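Side-chain contacts in phosphoribosylamine--glycine ligase (Thermotoga maritima, PDB 1VKZ), which catalyses the ATP-dependent ligation of 5-phosphoribosylamine with glycine to give glycinamide ribonucleotide, a step of de novo purine biosynthesis: residues 18-23 against 28-33; 24-29 against 74-79; 48-51 against 55-58; 267-272 against 304-309. All blocks are in the same frame, centred on the assembly; numbering follows the deposited sequence.

Overall arrangement
Contacts 1, 2 and 3 belong to the amino-terminal domain, built on a four-stranded parallel sheet; contact 4 lies within the ATP-grasp region and joins strand 269-277 to helix 303-315, which packs on helix 25-36. Contacts 1 and 2 have centres about 6 Å apart and share helix 25-36; one faces the strand before it, the other the loop after strand 73-74. Contact 3 adjoins contact 1 through His28 and Thr50, and nests within the chain closed by contact 2. Contact 4 meets contact 1 through Ile30 and Phe306, and contact 2 through Val74 and Phe269. The side chains of Arg26 and Phe269 come within about 7 and 8 Å of that of Asn287, a predicted magnesium ligand.

Contact 1: 18-23 against 28-33; sequences VHILGS and HAIGWA
Ile20, on the first strand of the parallel sheet, meets Ile30 and Gly31 on the helix that follows it. The apolar part of the contact is carried by the CD1 methyl of Ile20, which lies 4.0 Å from CG2 of Ile30 and 3.9 Å from the carbonyl carbon C of the same residue. With CG1 anti to the carbonyl carbon (chi1 -61°) and the next bond extended, the Ile20 chain reaches straight across to the helix. Gly31 offers bare backbone here, and the CA atoms of Ile20 and Gly31 are 6.9 Å apart; the exact closeness of the methyl to this glycine is doubtful in the model.

Polar interactions run within the helix or to other parts of the chain. Trp32 N bonds to His28 O at 2.7 Å, and the His28 ring is held by Asp53 and Phe358 N. Further apolar contacts extend the layer: Ile20 also rests on Val41 and Phe43 of strand 40-43, and Ile30 on Phe306 of helix 303-315. The chemistry is therefore wholly apolar across the interface, with one methyl against a side chain and bare, buried helix backbone, implying that the first strand and helix of this beta-alpha-beta unit are joined by burial and shape.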
loop_
_atom_site.group_PDB
_atom_site.type_symbol
_atom_site.label_atom_id
_atom_site.label_comp_id
_atom_site.label_asym_id
_atom_site.label_seq_id
_atom_site.Cartn_x
_atom_site.Cartn_y
_atom_site.Cartn_z
ATOM N N VAL A 18 -12.962 -0.293 -17.217
ATOM C CA VAL A 18 -11.896 -0.409 -16.246
ATOM C C VAL A 18 -11.963 -1.748 -15.530
ATOM O O VAL A 18 -13.008 -2.200 -15.079
ATOM C CB VAL A 18 -11.992 0.727 -15.243
ATOM C CG1 VAL A 18 -10.869 0.659 -14.209
ATOM C CG2 VAL A 18 -11.985 2.059 -15.988
ATOM N N HIS A 19 -10.820 -2.392 -15.438
ATOM C CA HIS A 19 -10.757 -3.688 -14.830
ATOM C C HIS A 19 -9.824 -3.682 -13.634
ATOM O O HIS A 19 -8.639 -3.398 -13.750
ATOM C CB HIS A 19 -10.259 -4.614 -15.886
ATOM C CG HIS A 19 -11.204 -4.767 -17.025
ATOM N ND1 HIS A 19 -12.236 -5.676 -17.009
ATOM C CD2 HIS A 19 -11.265 -4.151 -18.223
ATOM C CE1 HIS A 19 -12.872 -5.643 -18.166
ATOM N NE2 HIS A 19 -12.301 -4.726 -18.922
ATOM N N ILE A 20 -10.370 -3.959 -12.464
ATOM C CA ILE A 20 -9.597 -3.863 -11.243
ATOM C C ILE A 20 -9.359 -5.254 -10.661
ATOM O O ILE A 20 -10.302 -6.013 -10.298
ATOM C CB ILE A 20 -10.316 -2.904 -10.241
ATOM C CG1 ILE A 20 -10.417 -1.516 -10.870
ATOM C CG2 ILE A 20 -9.569 -2.804 -8.913
ATOM C CD1 ILE A 20 -11.366 -0.652 -10.253
ATOM N N LEU A 21 -8.086 -5.594 -10.561
ATOM C CA LEU A 21 -7.703 -6.855 -9.911
ATOM C C LEU A 21 -7.574 -6.683 -8.387
ATOM O O LEU A 21 -6.857 -5.842 -7.920
ATOM C CB LEU A 21 -6.424 -7.373 -10.537
ATOM C CG LEU A 21 -6.447 -7.807 -12.012
ATOM C CD1 LEU A 21 -7.538 -7.275 -12.852
ATOM C CD2 LEU A 21 -5.122 -7.448 -12.659
ATOM N N GLY A 22 -8.327 -7.478 -7.638
ATOM C CA GLY A 22 -8.253 -7.508 -6.200
ATOM C C GLY A 22 -9.608 -7.498 -5.514
ATOM O O GLY A 22 -10.669 -7.499 -6.165
ATOM N N SER A 23 -9.559 -7.477 -4.182
ATOM C CA SER A 23 -10.753 -7.597 -3.355
ATOM C C SER A 23 -10.810 -6.696 -2.102
ATOM O O SER A 23 -11.730 -6.855 -1.291
ATOM C CB SER A 23 -10.887 -9.061 -2.913
ATOM O OG SER A 23 -9.629 -9.524 -2.475
ATOM N N HIS A 28 -11.830 -1.338 -4.227
ATOM C CA HIS A 28 -13.168 -0.804 -4.231
ATOM C C HIS A 28 -13.121 0.714 -4.324
ATOM O O HIS A 28 -13.872 1.298 -5.065
ATOM C CB HIS A 28 -13.944 -1.299 -2.997
ATOM C CG HIS A 28 -15.382 -0.892 -2.982
ATOM N ND1 HIS A 28 -16.138 -0.883 -1.827
ATOM C CD2 HIS A 28 -16.202 -0.471 -3.972
ATOM C CE1 HIS A 28 -17.363 -0.468 -2.113
ATOM N NE2 HIS A 28 -17.424 -0.193 -3.402
ATOM N N ALA A 29 -12.222 1.352 -3.598
ATOM C CA ALA A 29 -12.049 2.788 -3.730
ATOM C C ALA A 29 -11.702 3.190 -5.181
ATOM O O ALA A 29 -12.333 4.086 -5.764
ATOM C CB ALA A 29 -11.018 3.275 -2.771
ATOM N N ILE A 30 -10.726 2.523 -5.768
ATOM C CA ILE A 30 -10.341 2.809 -7.147
ATOM C C ILE A 30 -11.526 2.602 -8.118
ATOM O O ILE A 30 -11.841 3.466 -8.916
ATOM C CB ILE A 30 -9.139 2.002 -7.542
ATOM C CG1 ILE A 30 -7.918 2.479 -6.752
ATOM C CG2 ILE A 30 -8.874 2.191 -8.999
ATOM C CD1 ILE A 30 -6.729 1.571 -6.845
ATOM N N GLY A 31 -12.231 1.500 -7.964
ATOM C CA GLY A 31 -13.433 1.272 -8.753
ATOM C C GLY A 31 -14.546 2.235 -8.465
ATOM O O GLY A 31 -15.371 2.483 -9.290
ATOM N N TRP A 32 -14.598 2.747 -7.244
ATOM C CA TRP A 32 -15.680 3.652 -6.860
ATOM C C TRP A 32 -15.524 4.965 -7.641
ATOM O O TRP A 32 -16.457 5.417 -8.266
ATOM C CB TRP A 32 -15.670 3.848 -5.340
ATOM C CG TRP A 32 -16.526 4.966 -4.855
ATOM C CD1 TRP A 32 -17.861 4.937 -4.616
ATOM C CD2 TRP A 32 -16.086 6.293 -4.525
ATOM N NE1 TRP A 32 -18.289 6.167 -4.164
ATOM C CE2 TRP A 32 -17.223 7.021 -4.107
ATOM C CE3 TRP A 32 -14.838 6.938 -4.525
ATOM C CZ2 TRP A 32 -17.154 8.355 -3.697
ATOM C CZ3 TRP A 32 -14.781 8.284 -4.137
ATOM C CH2 TRP A 32 -15.928 8.963 -3.718
ATOM N N ALA A 33 -14.306 5.511 -7.643
ATOM C CA ALA A 33 -13.960 6.722 -8.387
ATOM C C ALA A 33 -14.241 6.642 -9.891
ATOM O O ALA A 33 -14.811 7.559 -10.500
ATOM C CB ALA A 33 -12.515 7.033 -8.194
#

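Contact 2: 24-29 against 74-79; sequences GGREHA and VIPGSE
Pro76 brings the 74-79 loop against Arg26 and Glu27 at the start of helix 25-36. The loop leaves the sheet at Val74, whose backbone pairs with His19 and Leu21, and passes Ile75, which packs on Leu21. At Pro76 the ring points CB and CG at the helix. Its CB lies 3.3 Å from Arg26 NE, the two side chains sliding past each other in opposite directions, while its CG is 3.6 Å from Glu27 CG and, tightly, 3.0 Å from Glu27 OE2. The Pro76 carbonyl O is 3.3 Å from Glu27 OE2; both are acceptors, so the approach is not a bond.

Glu27 is bent at chi2 (76°), which folds its carboxylate back over the helix start. OE1 accepts Gly24 N at 2.9 Å from above the carboxylate plane, and OE2 takes Arg26 NE at 3.2 Å in a nearly straight salt bridge (163°). The other end of Arg26 is anchored through NH1 to Leu290 O, and its backbone N to Asp292.

Since Gly24 is the N-cap and Glu27 the third helical residue, the Gly24–Glu27 bond is one of the two bonds of a capping box, the glycine having no side chain to supply the other. It sits where a glycine-rich loop joins the first strand to the first helix, an arrangement typical of the Rossmann-like amino-terminal domain of ATP-grasp ligases.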
loop_
_atom_site.group_PDB
_atom_site.type_symbol
_atom_site.label_atom_id
_atom_site.label_comp_id
_atom_site.label_asym_id
_atom_site.label_seq_id
_atom_site.Cartn_x
_atom_site.Cartn_y
_atom_site.Cartn_z
ATOM N N GLY A 24 -9.868 -5.761 -1.951
ATOM C CA GLY A 24 -9.784 -4.922 -0.767
ATOM C C GLY A 24 -10.451 -3.587 -0.972
ATOM O O GLY A 24 -11.046 -3.363 -1.983
ATOM N N GLY A 25 -10.341 -2.709 0.023
ATOM C CA GLY A 25 -10.924 -1.371 -0.016
ATOM C C GLY A 25 -10.230 -0.441 -0.973
ATOM O O GLY A 25 -10.866 0.453 -1.511
ATOM N N ARG A 26 -8.936 -0.663 -1.215
ATOM C CA ARG A 26 -8.165 0.060 -2.246
ATOM C C ARG A 26 -8.803 -0.158 -3.591
ATOM O O ARG A 26 -9.077 0.780 -4.329
ATOM C CB ARG A 26 -6.746 -0.476 -2.243
ATOM C CG ARG A 26 -5.795 -0.010 -3.315
ATOM C CD ARG A 26 -4.374 -0.538 -3.101
ATOM N NE ARG A 26 -4.332 -1.994 -2.944
ATOM C CZ ARG A 26 -3.413 -2.703 -2.257
ATOM N NH1 ARG A 26 -2.404 -2.130 -1.623
ATOM N NH2 ARG A 26 -3.520 -4.024 -2.205
ATOM N N GLU A 27 -9.097 -1.417 -3.882
ATOM C CA GLU A 27 -9.650 -1.818 -5.139
ATOM C C GLU A 27 -11.046 -1.229 -5.287
ATOM O O GLU A 27 -11.398 -0.683 -6.335
ATOM C CB GLU A 27 -9.686 -3.335 -5.210
ATOM C CG GLU A 27 -8.321 -3.978 -5.432
ATOM C CD GLU A 27 -7.394 -4.022 -4.216
ATOM O OE1 GLU A 27 -7.836 -4.022 -3.037
ATOM O OE2 GLU A 27 -6.186 -4.097 -4.434
ATOM N N HIS A 28 -11.830 -1.338 -4.227
ATOM C CA HIS A 28 -13.168 -0.804 -4.231
ATOM C C HIS A 28 -13.121 0.714 -4.324
ATOM O O HIS A 28 -13.872 1.298 -5.065
ATOM C CB HIS A 28 -13.944 -1.299 -2.997
ATOM C CG HIS A 28 -15.382 -0.892 -2.982
ATOM N ND1 HIS A 28 -16.138 -0.883 -1.827
ATOM C CD2 HIS A 28 -16.202 -0.471 -3.972
ATOM C CE1 HIS A 28 -17.363 -0.468 -2.113
ATOM N NE2 HIS A 28 -17.424 -0.193 -3.402
ATOM N N ALA A 29 -12.222 1.352 -3.598
ATOM C CA ALA A 29 -12.049 2.788 -3.730
ATOM C C ALA A 29 -11.702 3.190 -5.181
ATOM O O ALA A 29 -12.333 4.086 -5.764
ATOM C CB ALA A 29 -11.018 3.275 -2.771
ATOM N N VAL A 74 -6.159 -2.168 -13.930
ATOM C CA VAL A 74 -5.449 -1.615 -12.775
ATOM C C VAL A 74 -5.136 -2.727 -11.781
ATOM O O VAL A 74 -6.014 -3.271 -11.138
ATOM C CB VAL A 74 -6.193 -0.470 -12.075
ATOM C CG1 VAL A 74 -5.479 -0.101 -10.812
ATOM C CG2 VAL A 74 -6.332 0.763 -12.984
ATOM N N ILE A 75 -3.864 -3.067 -11.675
ATOM C CA ILE A 75 -3.465 -4.023 -10.667
ATOM C C ILE A 75 -3.018 -3.318 -9.363
ATOM O O ILE A 75 -2.298 -2.318 -9.421
ATOM C CB ILE A 75 -2.389 -4.864 -11.217
ATOM C CG1 ILE A 75 -1.554 -5.431 -10.082
ATOM C CG2 ILE A 75 -1.502 -4.089 -12.200
ATOM C CD1 ILE A 75 -2.343 -6.326 -9.171
ATOM N N PRO A 76 -3.524 -3.739 -8.205
ATOM C CA PRO A 76 -2.826 -3.579 -6.900
ATOM C C PRO A 76 -2.488 -4.867 -6.114
ATOM O O PRO A 76 -3.384 -5.459 -5.488
ATOM C CB PRO A 76 -3.836 -2.765 -6.104
ATOM C CG PRO A 76 -5.183 -2.969 -6.974
ATOM C CD PRO A 76 -4.913 -4.118 -7.984
ATOM N N GLY A 77 -1.215 -5.281 -6.124
ATOM C CA GLY A 77 -0.802 -6.444 -5.364
ATOM C C GLY A 77 0.554 -7.000 -5.741
ATOM O O GLY A 77 1.488 -6.240 -6.021
ATOM N N SER A 78 0.647 -8.337 -5.685
ATOM C CA SER A 78 1.761 -9.121 -6.193
ATOM C C SER A 78 1.384 -9.844 -7.492
ATOM O O SER A 78 2.194 -10.604 -8.067
ATOM C CB SER A 78 2.148 -10.189 -5.150
ATOM O OG SER A 78 1.166 -11.224 -5.068
ATOM N N GLU A 79 0.148 -9.646 -7.945
ATOM C CA GLU A 79 -0.164 -9.923 -9.344
ATOM C C GLU A 79 1.046 -9.483 -10.177
ATOM O O GLU A 79 1.550 -10.247 -11.010
ATOM C CB GLU A 79 -1.464 -9.224 -9.760
ATOM C CG GLU A 79 -2.676 -10.172 -9.788
ATOM C CD GLU A 79 -3.914 -9.684 -9.018
ATOM O OE1 GLU A 79 -3.968 -8.501 -8.597
ATOM O OE2 GLU A 79 -4.856 -10.495 -8.817
#

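Contact 3: 48-51 against 55-58; sequences AGTK and TNHP
Thr50 and Asn56 cross at about a right angle, and the threonine hydroxyl meets the OD1 end of the amide. Thr50 OG1 stands 2.7 Å from Asn56 OD1, close enough for a hydrogen bond, although the hydroxyl also has Asn47 O within reach and its single proton is not assigned. Chi1 of 51° sets OG1 between the backbone N and the carbonyl carbon, turned to the amide. Asn56 ND2 in turn donates to Asn47 O, which with Thr50 at OD1 would favour this rotation of the amide.

Lys51 passes Asn56 at roughly a right angle as well. Its aliphatic part does the touching, with CG 3.7 Å from Asn56 ND2. A bend at the last torsion (chi4 -56°) brings the amine round, and NZ reaches a water at 3.1 Å that also accepts Asn56 N, 2.7 Å away. The water thus bridges an exposed ammonium and the backbone of the opposite segment.

The pair fastens the end of the 44-54 connection to strand 55-56. Thr55 and His57 bond through their backbones to strand 40-43, beside which 55-56 is an edge strand of the parallel sheet, and Thr50 and Asn56 lean on Phe43. Helix 25-36 touches Thr50 through His28, while Ala48 and Lys51 abut strand 356-364.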
loop_
_atom_site.group_PDB
_atom_site.type_symbol
_atom_site.label_atom_id
_atom_site.label_comp_id
_atom_site.label_asym_id
_atom_site.label_seq_id
_atom_site.Cartn_x
_atom_site.Cartn_y
_atom_site.Cartn_z
ATOM N N ALA A 48 -18.423 -8.394 -1.816
ATOM C CA ALA A 48 -19.860 -8.110 -1.844
ATOM C C ALA A 48 -20.212 -6.607 -1.866
ATOM O O ALA A 48 -21.327 -6.226 -2.210
ATOM C CB ALA A 48 -20.572 -8.838 -0.640
ATOM N N GLY A 49 -19.263 -5.768 -1.469
ATOM C CA GLY A 49 -19.439 -4.336 -1.494
ATOM C C GLY A 49 -19.192 -3.763 -2.858
ATOM O O GLY A 49 -19.744 -2.711 -3.189
ATOM N N THR A 50 -18.365 -4.434 -3.668
ATOM C CA THR A 50 -17.940 -3.859 -4.952
ATOM C C THR A 50 -19.011 -3.993 -6.009
ATOM O O THR A 50 -18.948 -3.360 -7.062
ATOM C CB THR A 50 -16.594 -4.453 -5.417
ATOM O OG1 THR A 50 -16.626 -5.868 -5.397
ATOM C CG2 THR A 50 -15.512 -4.146 -4.453
ATOM N N LYS A 51 -20.013 -4.815 -5.709
ATOM C CA LYS A 51 -21.238 -4.893 -6.510
ATOM C C LYS A 51 -21.976 -3.549 -6.626
ATOM O O LYS A 51 -22.729 -3.354 -7.567
ATOM C CB LYS A 51 -22.173 -5.984 -5.953
ATOM C CG LYS A 51 -21.647 -7.409 -6.166
ATOM C CD LYS A 51 -22.732 -8.473 -5.949
ATOM C CE LYS A 51 -22.193 -9.922 -6.004
ATOM N NZ LYS A 51 -21.476 -10.254 -7.278
ATOM N N THR A 55 -19.352 -4.810 -11.645
ATOM C CA THR A 55 -19.645 -6.235 -11.644
ATOM C C THR A 55 -18.396 -7.010 -11.265
ATOM O O THR A 55 -17.341 -6.803 -11.851
ATOM C CB THR A 55 -20.120 -6.694 -13.048
ATOM O OG1 THR A 55 -19.698 -5.732 -14.013
ATOM C CG2 THR A 55 -21.649 -6.696 -13.174
ATOM N N ASN A 56 -18.551 -7.923 -10.316
ATOM C CA ASN A 56 -17.482 -8.808 -9.889
ATOM C C ASN A 56 -17.357 -10.068 -10.771
ATOM O O ASN A 56 -18.349 -10.706 -11.089
ATOM C CB ASN A 56 -17.742 -9.238 -8.440
ATOM C CG ASN A 56 -17.624 -8.106 -7.458
ATOM O OD1 ASN A 56 -17.168 -7.023 -7.796
ATOM N ND2 ASN A 56 -18.024 -8.361 -6.206
ATOM N N HIS A 57 -16.134 -10.431 -11.130
ATOM C CA HIS A 57 -15.871 -11.655 -11.873
ATOM C C HIS A 57 -14.712 -12.377 -11.210
ATOM O O HIS A 57 -13.850 -11.750 -10.625
ATOM C CB HIS A 57 -15.517 -11.349 -13.341
ATOM C CG HIS A 57 -16.374 -10.293 -13.953
ATOM N ND1 HIS A 57 -17.366 -10.576 -14.862
ATOM C CD2 HIS A 57 -16.430 -8.959 -13.737
ATOM C CE1 HIS A 57 -17.984 -9.457 -15.199
ATOM N NE2 HIS A 57 -17.436 -8.461 -14.527
ATOM N N PRO A 58 -14.685 -13.696 -11.286
ATOM C CA PRO A 58 -13.543 -14.443 -10.789
ATOM C C PRO A 58 -12.267 -14.141 -11.567
ATOM O O PRO A 58 -12.297 -14.017 -12.792
ATOM C CB PRO A 58 -13.963 -15.912 -10.980
ATOM C CG PRO A 58 -15.050 -15.889 -12.004
ATOM C CD PRO A 58 -15.750 -14.578 -11.810
HETATM O O HOH W 1 -21.187 -8.444 -9.824
#

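Contact 4: 267-272 against 304-309; sequences RGFLYL and EGFVNA
The rim-to-rim meeting of Phe269 and Phe306 joins a strand of the ATP-grasp sheet to helix 303-315, in a buried aromatic cluster beside the predicted magnesium site. Phe269 lies in strand 269-277, after the corner at Gly268. Its CE1 lies 3.9 Å from CZ and likewise 3.9 Å from CE1 of Phe306, and its CZ is 4.1 Å from Phe306 CZ, so only the far rims of the two rings touch.

The planes are almost parallel, 6° apart, with centroids separated by 6.0 Å. They stand on different levels like a step, neither ring lying over the other's face, and this is not a stack. The two side chains cross at about a right angle. Phe306 has CG anti to the backbone N (chi1 176°), which swings its ring off the helix and toward the strand, whereas Phe269 has CG anti to its carbonyl carbon.

Leu290 touches both rings, Phe94 meets Phe269 edge-to-face, and Val74 packs against the Phe269 ring. Leu270 turns instead to helix 242-261, so that successive residues serve the two faces of the strand. The Phe269 side chain is about 8 Å from that of Asn287, the predicted metal ligand, whose backbone pairs with Tyr271. The antiparallel sheet, with helix 242-261 on the Leu270 face and Phe269 and Phe306 on the other, is consistent with the alpha+beta architecture of the ATP-grasp fold.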
loop_
_atom_site.group_PDB
_atom_site.type_symbol
_atom_site.label_atom_id
_atom_site.label_comp_id
_atom_site.label_asym_id
_atom_site.label_seq_id
_atom_site.Cartn_x
_atom_site.Cartn_y
_atom_site.Cartn_z
ATOM N N ARG A 267 5.427 2.254 -15.613
ATOM C CA ARG A 267 4.060 2.654 -15.874
ATOM C C ARG A 267 3.293 2.198 -14.673
ATOM O O ARG A 267 3.425 1.046 -14.275
ATOM C CB ARG A 267 3.532 1.914 -17.104
ATOM C CG ARG A 267 4.496 1.880 -18.302
ATOM C CD ARG A 267 3.794 1.783 -19.648
ATOM N NE ARG A 267 3.002 2.998 -19.837
ATOM C CZ ARG A 267 1.684 3.070 -19.927
ATOM N NH1 ARG A 267 0.903 1.997 -19.902
ATOM N NH2 ARG A 267 1.136 4.251 -20.064
ATOM N N GLY A 268 2.485 3.077 -14.096
ATOM C CA GLY A 268 1.623 2.681 -12.988
ATOM C C GLY A 268 1.718 3.571 -11.782
ATOM O O GLY A 268 1.779 4.770 -11.898
ATOM N N PHE A 269 1.710 2.968 -10.610
ATOM C CA PHE A 269 1.762 3.703 -9.369
ATOM C C PHE A 269 3.068 3.339 -8.701
ATOM O O PHE A 269 3.457 2.160 -8.681
ATOM C CB PHE A 269 0.596 3.304 -8.444
ATOM C CG PHE A 269 -0.732 3.424 -9.076
ATOM C CD1 PHE A 269 -1.354 4.629 -9.143
ATOM C CD2 PHE A 269 -1.343 2.337 -9.643
ATOM C CE1 PHE A 269 -2.546 4.744 -9.717
ATOM C CE2 PHE A 269 -2.522 2.459 -10.238
ATOM C CZ PHE A 269 -3.136 3.666 -10.274
ATOM N N LEU A 270 3.716 4.325 -8.102
ATOM C CA LEU A 270 4.971 4.081 -7.383
ATOM C C LEU A 270 4.851 4.653 -5.999
ATOM O O LEU A 270 4.584 5.832 -5.822
ATOM C CB LEU A 270 6.154 4.713 -8.114
ATOM C CG LEU A 270 7.485 4.645 -7.342
ATOM C CD1 LEU A 270 7.855 3.188 -6.944
ATOM C CD2 LEU A 270 8.571 5.276 -8.150
ATOM N N TYR A 271 5.120 3.814 -5.012
ATOM C CA TYR A 271 5.038 4.187 -3.598
ATOM C C TYR A 271 6.459 4.172 -3.026
ATOM O O TYR A 271 7.227 3.217 -3.271
ATOM C CB TYR A 271 4.102 3.217 -2.873
ATOM C CG TYR A 271 4.131 3.233 -1.382
ATOM C CD1 TYR A 271 5.226 2.753 -0.681
ATOM C CD2 TYR A 271 3.027 3.648 -0.656
ATOM C CE1 TYR A 271 5.231 2.735 0.698
ATOM C CE2 TYR A 271 3.025 3.655 0.726
ATOM C CZ TYR A 271 4.121 3.192 1.392
ATOM O OH TYR A 271 4.135 3.206 2.768
ATOM N N LEU A 272 6.811 5.251 -2.311
ATOM C CA LEU A 272 8.033 5.351 -1.557
ATOM C C LEU A 272 7.691 5.364 -0.095
ATOM O O LEU A 272 6.959 6.220 0.359
ATOM C CB LEU A 272 8.750 6.657 -1.895
ATOM C CG LEU A 272 9.067 7.000 -3.337
ATOM C CD1 LEU A 272 9.994 8.191 -3.411
ATOM C CD2 LEU A 272 9.652 5.840 -4.044
ATOM N N GLU A 304 -12.245 12.573 -9.144
ATOM C CA GLU A 304 -12.025 13.114 -10.468
ATOM C C GLU A 304 -10.561 13.154 -10.875
ATOM O O GLU A 304 -10.187 12.678 -11.950
ATOM C CB GLU A 304 -12.531 14.556 -10.504
ATOM C CG GLU A 304 -14.038 14.752 -10.602
ATOM C CD GLU A 304 -14.427 16.213 -10.873
ATOM O OE1 GLU A 304 -13.803 17.133 -10.289
ATOM O OE2 GLU A 304 -15.356 16.448 -11.674
ATOM N N GLY A 305 -9.746 13.759 -10.020
ATOM C CA GLY A 305 -8.356 14.044 -10.321
ATOM C C GLY A 305 -7.521 12.786 -10.312
ATOM O O GLY A 305 -6.632 12.623 -11.136
ATOM N N PHE A 306 -7.819 11.889 -9.386
ATOM C CA PHE A 306 -7.166 10.580 -9.387
ATOM C C PHE A 306 -7.451 9.870 -10.720
ATOM O O PHE A 306 -6.538 9.545 -11.468
ATOM C CB PHE A 306 -7.615 9.734 -8.191
ATOM C CG PHE A 306 -7.050 8.350 -8.195
ATOM C CD1 PHE A 306 -5.777 8.111 -7.739
ATOM C CD2 PHE A 306 -7.790 7.289 -8.684
ATOM C CE1 PHE A 306 -5.239 6.828 -7.756
ATOM C CE2 PHE A 306 -7.258 6.030 -8.718
ATOM C CZ PHE A 306 -5.958 5.802 -8.242
ATOM N N VAL A 307 -8.728 9.692 -11.025
ATOM C CA VAL A 307 -9.142 9.080 -12.281
ATOM C C VAL A 307 -8.470 9.697 -13.496
ATOM O O VAL A 307 -7.965 8.992 -14.347
ATOM C CB VAL A 307 -10.672 9.137 -12.482
ATOM C CG1 VAL A 307 -11.051 8.830 -13.931
ATOM C CG2 VAL A 307 -11.336 8.153 -11.582
ATOM N N ASN A 308 -8.480 11.010 -13.584
ATOM C CA ASN A 308 -7.859 11.672 -14.724
ATOM C C ASN A 308 -6.361 11.410 -14.863
ATOM O O ASN A 308 -5.871 11.148 -15.962
ATOM C CB ASN A 308 -8.156 13.159 -14.681
ATOM C CG ASN A 308 -9.586 13.482 -15.140
ATOM O OD1 ASN A 308 -10.266 12.666 -15.793
ATOM N ND2 ASN A 308 -10.030 14.684 -14.827
ATOM N N ALA A 309 -5.634 11.474 -13.756
ATOM C CA ALA A 309 -4.186 11.288 -13.787
ATOM C C ALA A 309 -3.835 9.845 -14.202
ATOM O O ALA A 309 -2.937 9.603 -14.982
ATOM C CB ALA A 309 -3.591 11.632 -12.435
#